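Glucokinase (Streptomyces griseus, PDB 3VGL) probably phosphorylates D-glucose with ATP to give glucose 6-phosphate and ADP, as a zinc-containing glucokinase of the ROK family. Local coordinates at residues 39-44 against 93-98; 75-78 against 83-86; 86-91 against 100-105. All coordinates share one frame; numbering follows the deposited sequence.

Interaction 1 (39-44 against 93-98)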
loop_
_atom_site.group_PDB
_atom_site.type_symbol
_atom_site.label_atom_id
_atom_site.label_comp_id
_atom_site.label_asym_id
_atom_site.label_seq_id
_atom_site.Cartn_x
_atom_site.Cartn_y
_atom_site.Cartn_z
ATOM N N GLY A 39 -17.640 -31.235 16.306
ATOM C CA GLY A 39 -18.193 -31.738 15.057
ATOM C C GLY A 39 -17.101 -32.195 14.108
ATOM O O GLY A 39 -17.270 -33.186 13.395
ATOM N N ILE A 40 -15.974 -31.480 14.110
ATOM C CA ILE A 40 -14.815 -31.883 13.290
ATOM C C ILE A 40 -14.244 -33.227 13.737
ATOM O O ILE A 40 -13.922 -34.067 12.901
ATOM C CB ILE A 40 -13.700 -30.787 13.243
ATOM C CG1 ILE A 40 -14.201 -29.582 12.446
ATOM C CG2 ILE A 40 -12.387 -31.354 12.630
ATOM C CD1 ILE A 40 -13.376 -28.313 12.664
ATOM N N VAL A 41 -14.131 -33.453 15.046
ATOM C CA VAL A 41 -13.661 -34.768 15.500
ATOM C C VAL A 41 -14.610 -35.880 15.040
ATOM O O VAL A 41 -14.154 -36.916 14.551
ATOM C CB VAL A 41 -13.378 -34.828 17.024
ATOM C CG1 VAL A 41 -12.985 -36.257 17.458
ATOM C CG2 VAL A 41 -12.283 -33.839 17.413
ATOM N N ASP A 42 -15.922 -35.652 15.145
ATOM C CA ASP A 42 -16.915 -36.607 14.634
ATOM C C ASP A 42 -16.708 -36.897 13.145
ATOM O O ASP A 42 -16.731 -38.054 12.734
ATOM C CB ASP A 42 -18.346 -36.096 14.836
ATOM C CG ASP A 42 -18.793 -36.108 16.299
ATOM O OD1 ASP A 42 -18.148 -36.750 17.154
ATOM O OD2 ASP A 42 -19.824 -35.474 16.584
ATOM N N ALA A 43 -16.509 -35.835 12.351
ATOM C CA ALA A 43 -16.308 -35.954 10.911
ATOM C C ALA A 43 -15.011 -36.677 10.564
ATOM O O ALA A 43 -14.966 -37.437 9.600
ATOM C CB ALA A 43 -16.331 -34.575 10.259
ATOM N N ILE A 44 -13.956 -36.429 11.341
ATOM C CA ILE A 44 -12.691 -37.159 11.156
ATOM C C ILE A 44 -12.916 -38.646 11.364
ATOM O O ILE A 44 -12.444 -39.468 10.585
ATOM C CB ILE A 44 -11.583 -36.693 12.108
ATOM C CG1 ILE A 44 -11.163 -35.257 11.783
ATOM C CG2 ILE A 44 -10.369 -37.630 12.049
ATOM C CD1 ILE A 44 -10.338 -34.609 12.887
ATOM N N GLU A 93 -6.995 -40.269 18.569
ATOM C CA GLU A 93 -6.411 -41.556 18.991
ATOM C C GLU A 93 -7.362 -42.303 19.896
ATOM O O GLU A 93 -7.571 -43.506 19.736
ATOM C CB GLU A 93 -5.059 -41.377 19.685
ATOM C CG GLU A 93 -3.921 -41.331 18.703
ATOM C CD GLU A 93 -2.544 -41.321 19.334
ATOM O OE1 GLU A 93 -2.418 -41.145 20.569
ATOM O OE2 GLU A 93 -1.574 -41.480 18.569
ATOM N N GLN A 94 -7.965 -41.584 20.833
ATOM C CA GLN A 94 -8.836 -42.248 21.790
ATOM C C GLN A 94 -10.126 -42.756 21.120
ATOM O O GLN A 94 -10.710 -43.741 21.571
ATOM C CB GLN A 94 -9.069 -41.366 23.025
ATOM C CG GLN A 94 -10.219 -40.398 22.936
ATOM C CD GLN A 94 -11.521 -40.943 23.528
ATOM O OE1 GLN A 94 -12.539 -40.247 23.544
ATOM N NE2 GLN A 94 -11.491 -42.179 24.018
ATOM N N ARG A 95 -10.533 -42.130 20.015
ATOM C CA ARG A 95 -11.739 -42.569 19.297
ATOM C C ARG A 95 -11.554 -43.594 18.171
ATOM O O ARG A 95 -12.422 -44.453 17.981
ATOM C CB ARG A 95 -12.560 -41.380 18.826
ATOM C CG ARG A 95 -13.426 -40.832 19.941
ATOM C CD ARG A 95 -14.209 -39.647 19.501
ATOM N NE ARG A 95 -15.270 -39.998 18.561
ATOM C CZ ARG A 95 -16.135 -39.110 18.083
ATOM N NH1 ARG A 95 -16.060 -37.849 18.479
ATOM N NH2 ARG A 95 -17.073 -39.480 17.222
ATOM N N VAL A 96 -10.447 -43.520 17.435
ATOM C CA VAL A 96 -10.200 -44.490 16.357
ATOM C C VAL A 96 -9.363 -45.697 16.805
ATOM O O VAL A 96 -9.408 -46.747 16.173
ATOM C CB VAL A 96 -9.611 -43.848 15.046
ATOM C CG1 VAL A 96 -10.461 -42.663 14.586
ATOM C CG2 VAL A 96 -8.144 -43.440 15.215
ATOM N N GLY A 97 -8.597 -45.536 17.885
ATOM C CA GLY A 97 -7.790 -46.632 18.426
ATOM C C GLY A 97 -6.589 -46.999 17.573
ATOM O O GLY A 97 -6.106 -48.129 17.618
ATOM N N LEU A 98 -6.112 -46.030 16.792
ATOM C CA LEU A 98 -4.914 -46.187 15.974
ATOM C C LEU A 98 -3.961 -45.034 16.297
ATOM O O LEU A 98 -4.421 -43.978 16.742
ATOM C CB LEU A 98 -5.275 -46.170 14.482
ATOM C CG LEU A 98 -6.030 -47.355 13.859
ATOM C CD1 LEU A 98 -6.490 -46.987 12.458
ATOM C CD2 LEU A 98 -5.181 -48.605 13.829
#

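Interaction 2 (75-78 against 83-86)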
loop_
_atom_site.group_PDB
_atom_site.type_symbol
_atom_site.label_atom_id
_atom_site.label_comp_id
_atom_site.label_asym_id
_atom_site.label_seq_id
_atom_site.Cartn_x
_atom_site.Cartn_y
_atom_site.Cartn_z
ATOM N N VAL A 75 -3.231 -28.534 17.213
ATOM C CA VAL A 75 -3.437 -27.341 16.378
ATOM C C VAL A 75 -3.459 -26.115 17.303
ATOM O O VAL A 75 -4.442 -25.883 17.997
ATOM C CB VAL A 75 -4.725 -27.439 15.513
ATOM C CG1 VAL A 75 -4.808 -26.217 14.560
ATOM C CG2 VAL A 75 -4.741 -28.746 14.669
ATOM N N LEU A 76 -2.362 -25.358 17.304
ATOM C CA LEU A 76 -2.196 -24.172 18.181
ATOM C C LEU A 76 -3.207 -23.083 17.845
ATOM O O LEU A 76 -3.780 -22.454 18.730
ATOM C CB LEU A 76 -0.766 -23.597 18.101
ATOM C CG LEU A 76 0.382 -24.514 18.527
ATOM C CD1 LEU A 76 1.755 -23.915 18.216
ATOM C CD2 LEU A 76 0.245 -24.820 20.021
ATOM N N PHE A 77 -3.437 -22.866 16.553
ATOM C CA PHE A 77 -4.161 -21.688 16.092
ATOM C C PHE A 77 -4.625 -21.985 14.653
ATOM O O PHE A 77 -3.847 -22.518 13.863
ATOM C CB PHE A 77 -3.184 -20.489 16.148
ATOM C CG PHE A 77 -3.757 -19.194 15.689
ATOM C CD1 PHE A 77 -4.515 -18.404 16.556
ATOM C CD2 PHE A 77 -3.489 -18.723 14.409
ATOM C CE1 PHE A 77 -5.033 -17.178 16.133
ATOM C CE2 PHE A 77 -3.994 -17.480 13.977
ATOM C CZ PHE A 77 -4.774 -16.717 14.841
ATOM N N ALA A 78 -5.883 -21.683 14.320
ATOM C CA ALA A 78 -6.319 -21.741 12.890
ATOM C C ALA A 78 -7.150 -20.520 12.500
ATOM O O ALA A 78 -8.052 -20.142 13.231
ATOM C CB ALA A 78 -7.100 -22.999 12.611
ATOM N N TRP A 83 -10.171 -23.671 15.929
ATOM C CA TRP A 83 -9.196 -24.442 16.690
ATOM C C TRP A 83 -8.307 -23.469 17.470
ATOM O O TRP A 83 -7.688 -22.577 16.889
ATOM C CB TRP A 83 -8.316 -25.261 15.742
ATOM C CG TRP A 83 -8.861 -26.588 15.221
ATOM C CD1 TRP A 83 -9.697 -27.459 15.864
ATOM C CD2 TRP A 83 -8.529 -27.210 13.963
ATOM N NE1 TRP A 83 -9.913 -28.586 15.085
ATOM C CE2 TRP A 83 -9.211 -28.451 13.912
ATOM C CE3 TRP A 83 -7.739 -26.828 12.871
ATOM C CZ2 TRP A 83 -9.121 -29.319 12.803
ATOM C CZ3 TRP A 83 -7.633 -27.705 11.773
ATOM C CH2 TRP A 83 -8.325 -28.924 11.752
ATOM N N ARG A 84 -8.230 -23.650 18.788
ATOM C CA ARG A 84 -7.266 -22.917 19.599
ATOM C C ARG A 84 -6.678 -23.919 20.585
ATOM O O ARG A 84 -7.393 -24.397 21.463
ATOM C CB ARG A 84 -7.925 -21.747 20.353
ATOM C CG ARG A 84 -8.441 -20.585 19.480
ATOM C CD ARG A 84 -7.302 -19.795 18.861
ATOM N NE ARG A 84 -7.767 -18.656 18.073
ATOM C CZ ARG A 84 -8.120 -18.722 16.790
ATOM N NH1 ARG A 84 -8.105 -19.882 16.136
ATOM N NH2 ARG A 84 -8.518 -17.616 16.171
ATOM N N HIS A 85 -5.384 -24.216 20.437
ATOM C CA HIS A 85 -4.686 -25.207 21.275
ATOM C C HIS A 85 -5.489 -26.515 21.328
ATOM O O HIS A 85 -5.736 -27.094 22.405
ATOM C CB HIS A 85 -4.397 -24.642 22.687
ATOM C CG HIS A 85 -3.300 -23.618 22.734
ATOM N ND1 HIS A 85 -2.777 -23.159 23.920
ATOM C CD2 HIS A 85 -2.624 -22.964 21.755
ATOM C CE1 HIS A 85 -1.839 -22.262 23.678
ATOM N NE2 HIS A 85 -1.719 -22.130 22.371
ATOM N N GLU A 86 -5.874 -26.993 20.146
ATOM C CA GLU A 86 -6.695 -28.192 20.007
ATOM C C GLU A 86 -5.858 -29.493 20.011
ATOM O O GLU A 86 -5.082 -29.736 19.083
ATOM C CB GLU A 86 -7.534 -28.092 18.720
ATOM C CG GLU A 86 -8.350 -29.352 18.350
ATOM C CD GLU A 86 -9.624 -29.510 19.184
ATOM O OE1 GLU A 86 -10.380 -30.476 18.949
ATOM O OE2 GLU A 86 -9.869 -28.654 20.064
#

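Interaction 3 (86-91 against 100-105). With NA (sodium ion), chain C; BGC (beta-D-glucopyranose), chain D.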
loop_
_atom_site.group_PDB
_atom_site.type_symbol
_atom_site.label_atom_id
_atom_site.label_comp_id
_atom_site.label_asym_id
_atom_site.label_seq_id
_atom_site.Cartn_x
_atom_site.Cartn_y
_atom_site.Cartn_z
ATOM N N GLU A 86 -5.874 -26.993 20.146
ATOM C CA GLU A 86 -6.695 -28.192 20.007
ATOM C C GLU A 86 -5.858 -29.493 20.011
ATOM O O GLU A 86 -5.082 -29.736 19.083
ATOM C CB GLU A 86 -7.534 -28.092 18.720
ATOM C CG GLU A 86 -8.350 -29.352 18.350
ATOM C CD GLU A 86 -9.624 -29.510 19.184
ATOM O OE1 GLU A 86 -10.380 -30.476 18.949
ATOM O OE2 GLU A 86 -9.869 -28.654 20.064
ATOM N N PRO A 87 -6.028 -30.350 21.047
ATOM C CA PRO A 87 -5.290 -31.614 21.120
ATOM C C PRO A 87 -5.873 -32.678 20.186
ATOM O O PRO A 87 -6.466 -33.685 20.609
ATOM C CB PRO A 87 -5.424 -32.008 22.599
ATOM C CG PRO A 87 -6.715 -31.448 23.009
ATOM C CD PRO A 87 -6.904 -30.161 22.220
ATOM N N LEU A 88 -5.654 -32.468 18.900
ATOM C CA LEU A 88 -6.273 -33.287 17.891
ATOM C C LEU A 88 -5.776 -34.730 17.907
ATOM O O LEU A 88 -6.571 -35.656 17.775
ATOM C CB LEU A 88 -6.052 -32.628 16.522
ATOM C CG LEU A 88 -7.015 -33.037 15.416
ATOM C CD1 LEU A 88 -8.488 -32.765 15.766
ATOM C CD2 LEU A 88 -6.640 -32.271 14.163
ATOM N N LYS A 89 -4.465 -34.915 18.066
ATOM C CA LYS A 89 -3.892 -36.259 18.146
ATOM C C LYS A 89 -4.575 -37.081 19.237
ATOM O O LYS A 89 -5.035 -38.192 18.986
ATOM C CB LYS A 89 -2.391 -36.197 18.422
ATOM C CG LYS A 89 -1.768 -37.564 18.763
ATOM C CD LYS A 89 -0.270 -37.444 18.917
ATOM C CE LYS A 89 0.333 -38.755 19.393
ATOM N NZ LYS A 89 1.788 -38.773 19.123
ATOM N N ASP A 90 -4.652 -36.507 20.433
ATOM C CA ASP A 90 -5.207 -37.227 21.584
ATOM C C ASP A 90 -6.670 -37.585 21.372
ATOM O O ASP A 90 -7.081 -38.712 21.643
ATOM C CB ASP A 90 -5.050 -36.408 22.862
ATOM C CG ASP A 90 -3.603 -36.293 23.314
ATOM O OD1 ASP A 90 -2.738 -37.037 22.796
ATOM O OD2 ASP A 90 -3.329 -35.458 24.200
ATOM N N LYS A 91 -7.451 -36.621 20.882
ATOM C CA LYS A 91 -8.882 -36.825 20.671
ATOM C C LYS A 91 -9.187 -37.889 19.616
ATOM O O LYS A 91 -10.077 -38.717 19.793
ATOM C CB LYS A 91 -9.568 -35.501 20.319
ATOM C CG LYS A 91 -9.785 -34.585 21.505
ATOM C CD LYS A 91 -10.550 -33.340 21.085
ATOM C CE LYS A 91 -11.183 -32.646 22.290
ATOM N NZ LYS A 91 -10.153 -32.110 23.209
ATOM N N VAL A 100 -1.859 -41.777 15.712
ATOM C CA VAL A 100 -2.148 -40.586 14.895
ATOM C C VAL A 100 -0.962 -39.629 14.966
ATOM O O VAL A 100 -0.339 -39.466 16.016
ATOM C CB VAL A 100 -3.447 -39.868 15.393
ATOM C CG1 VAL A 100 -3.707 -38.528 14.640
ATOM C CG2 VAL A 100 -4.662 -40.810 15.315
ATOM N N VAL A 101 -0.631 -39.024 13.827
ATOM C CA VAL A 101 0.313 -37.913 13.788
ATOM C C VAL A 101 -0.476 -36.763 13.199
ATOM O O VAL A 101 -1.287 -36.990 12.316
ATOM C CB VAL A 101 1.555 -38.223 12.935
ATOM C CG1 VAL A 101 1.186 -38.493 11.487
ATOM C CG2 VAL A 101 2.573 -37.087 13.017
ATOM N N VAL A 102 -0.269 -35.559 13.719
ATOM C CA VAL A 102 -0.936 -34.374 13.184
ATOM C C VAL A 102 0.119 -33.475 12.555
ATOM O O VAL A 102 1.089 -33.100 13.208
ATOM C CB VAL A 102 -1.722 -33.601 14.277
ATOM C CG1 VAL A 102 -2.273 -32.282 13.741
ATOM C CG2 VAL A 102 -2.849 -34.466 14.819
ATOM N N GLU A 103 -0.052 -33.155 11.276
ATOM C CA GLU A 103 0.880 -32.257 10.588
ATOM C C GLU A 103 0.060 -31.099 10.031
ATOM O O GLU A 103 -1.130 -31.227 9.796
ATOM C CB GLU A 103 1.588 -32.993 9.432
ATOM C CG GLU A 103 2.466 -34.171 9.875
ATOM C CD GLU A 103 3.918 -33.811 10.180
ATOM O OE1 GLU A 103 4.274 -32.612 10.234
ATOM O OE2 GLU A 103 4.712 -34.761 10.378
ATOM N N ASN A 104 0.690 -29.960 9.783
ATOM C CA ASN A 104 -0.002 -28.921 9.023
ATOM C C ASN A 104 -0.323 -29.439 7.620
ATOM O O ASN A 104 0.476 -30.166 7.014
ATOM C CB ASN A 104 0.863 -27.657 8.991
ATOM C CG ASN A 104 0.381 -26.660 7.968
ATOM O OD1 ASN A 104 0.864 -26.661 6.827
ATOM N ND2 ASN A 104 -0.575 -25.816 8.348
ATOM N N ASP A 105 -1.487 -29.053 7.101
ATOM C CA ASP A 105 -1.961 -29.567 5.809
ATOM C C ASP A 105 -1.052 -29.271 4.642
ATOM O O ASP A 105 -0.900 -30.107 3.764
ATOM C CB ASP A 105 -3.396 -29.089 5.496
ATOM C CG ASP A 105 -3.520 -27.575 5.357
ATOM O OD1 ASP A 105 -2.754 -26.844 5.995
ATOM O OD2 ASP A 105 -4.413 -27.112 4.620
HETATM NA NA NA C . 2.596 -25.122 6.415
HETATM C C2 BGC D . -3.601 -21.588 7.723
HETATM C C3 BGC D . -2.541 -22.625 7.361
HETATM C C4 BGC D . -3.060 -23.618 6.319
HETATM C C5 BGC D . -3.628 -22.822 5.157
HETATM C C6 BGC D . -4.210 -23.728 4.067
HETATM C C1 BGC D . -4.089 -20.925 6.439
HETATM O O1 BGC D . -5.136 -20.033 6.700
HETATM O O2 BGC D . -2.960 -20.581 8.529
HETATM O O3 BGC D . -2.125 -23.319 8.496
HETATM O O4 BGC D . -1.983 -24.409 5.850
HETATM O O5 BGC D . -4.643 -21.929 5.589
HETATM O O6 BGC D . -5.252 -24.539 4.584
HETATM O O HOH W 1 2.497 -24.371 8.747
HETATM O O HOH W 2 0.758 -23.603 5.985
#

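Interaction 1 (39-44 against 93-98)
R95, near the end of helix 88-96, reaches across to D42 on helix 37-52 in a salt bridge on the exposed side of the helix pair, where the backbones stay well apart: the closest alpha carbons, V41 CA and R95 CA, are 8.9 Å from each other. Earlier in its segment, E93 serves the helix end instead: its O accepts G97 N at 2.9 Å, and its carboxylate OE2 turns to V100 N at the start of the next strand. R95 then supplies the reach. Its chain runs extended except for a bend at the third torsion (chi3 70°), which delivers the guanidinium end-on, NH1 and NH2 foremost, to a single carboxylate oxygen. D42 OD1 lies almost exactly in the guanidinium plane, 2.7 Å from R95 NH1 and 2.9 Å from R95 NH2. The NH1 bond is the straighter (151°) and meets OD1 nearly head-on; the NH2 bond comes from the anti side, well out of the carboxylate plane, and the two flat groups are turned 68° against each other. This is a fork on one oxygen rather than the matched two-oxygen pairing. V41 CG1, anti to its own backbone N, packs obliquely against the same group, 3.6 Å from R95 NH1, so an apolar branch backs the charged tip. Next, V96 turns its side chain to C45 of helix 37-52. G97 leaves the helix with positive phi, and L98 follows, dropping onto V57 and V60 of strand 57-64. Beneath the bridge, V41 meets K91, and I44 meets L88 and V92, giving the two helices an apolar seam, while I40 turns to P34, I81 and W83; the whole lies beside the five-stranded sheet containing strands 57-64 and 100-104.

Interaction 2 (75-78 against 83-86)
V75 lies on one face of the W83 indole: CG2 makes a CH-pi contact 4.2 Å from the centroid of the six-membered ring, and CG1 comes within 3.4 Å of W83 CE3. A78 CB sits at the indole edge. On the other face of the pairing, F77 and R84 run side by side, the guanidinium taking F77 CE1 over one face, the planes 40° apart. A bend at chi2 (-70°) folds R84 back so that NH1 bonds to A78 O at 2.9 Å and also to W83 O, which A78 N approaches from the opposite face. Backbone pairing sets all this in place: V75 and E86 form an antiparallel hydrogen-bonded pair, F77 and R84 a non-hydrogen-bonded one. H85, in a left-handed conformation, doubles up with E86 opposite V75 as a G1 bulge, its N bonding to L76 O at 2.9 Å. L76 and F77 form a classic bulge against Y67. H85 NE2 hydrogen-bonds W286 O of the second subunit and its ring meets W286 edge-to-face, while R84 makes a cation-pi contact with it. F77 touches the zinc ligand C169. Inward, W83 is wedged among L88 of helix 88-96, A64 of strand 57-64 and I40 of helix 37-52.

Interaction 3 (86-91 against 100-105)
The V100 peptide meets K89 through its carbonyl end: the K89 chain, extended from CB to NZ, passes alongside V100 O with three methylenes near it, CE at 3.5 Å. Two further flat groups follow where the strand ends at N104 and helix 105-116 begins with D105. The N104 amide divides its ends: OD1 binds the sodium ion at 2.4 Å. ND2 instead donates to glucose O4 at 3.2 Å and to G66 O, which fixes the amide's rotation. The D105 carboxylate gives one oxygen to each of two sugar hydroxyls, OD1 accepting from O4 at 2.6 Å and OD2 from O6 at 2.7 Å. Its chi1 of 63°, placing CG between the backbone N and the carbonyl carbon, turns the carboxylate to the sugar.

Further back along the strand the packing is apolar. A chi1 of 173° leaves V102 CG2 anti to the carbonyl carbon, pointing into the first turn of helix 88-96, 3.7 Å from K89 N and 4.1 Å from L88 CB. P87, centre of an inverse gamma turn and N-cap of that helix, brings the chain into this turn. L88 also lies on I62, while V101, directed away, meets A310 of helix 301-311, so helices lie on both faces of the strand.

N107 and G136 complete the protein ligands of the sodium ion, and water 2 joins the metal to glucose O4. O4 is thus gripped by N104, D105 and a metal-bound water together, an arrangement consistent with recognition of the sugar at that hydroxyl, while D105 also holds O6, the hydroxyl that receives phosphate in the reaction.

Overall arrangement
The three contacts touch one another on the same side of the chain's centre, in the N-terminal part of the actin-like ATPase fold. Interactions 1 and 3 share helix 88-96, their centres about 10 Å apart; interactions 2 and 3 share E86, with about 10 Å between centres, and the centres of interactions 1 and 2 are about 16 Å apart. L88 ties them together: its CD1 is 3.9 Å from I44 CD1, and its CD2 lies 4.0 Å from V75 CG2. Interaction 1 lies away from the sugar, nucleotide and metal sites. Interaction 2 approaches the sugar, the A78 side chain being about 6 Å from glucose, and interaction 3 reaches it through N104 and D105.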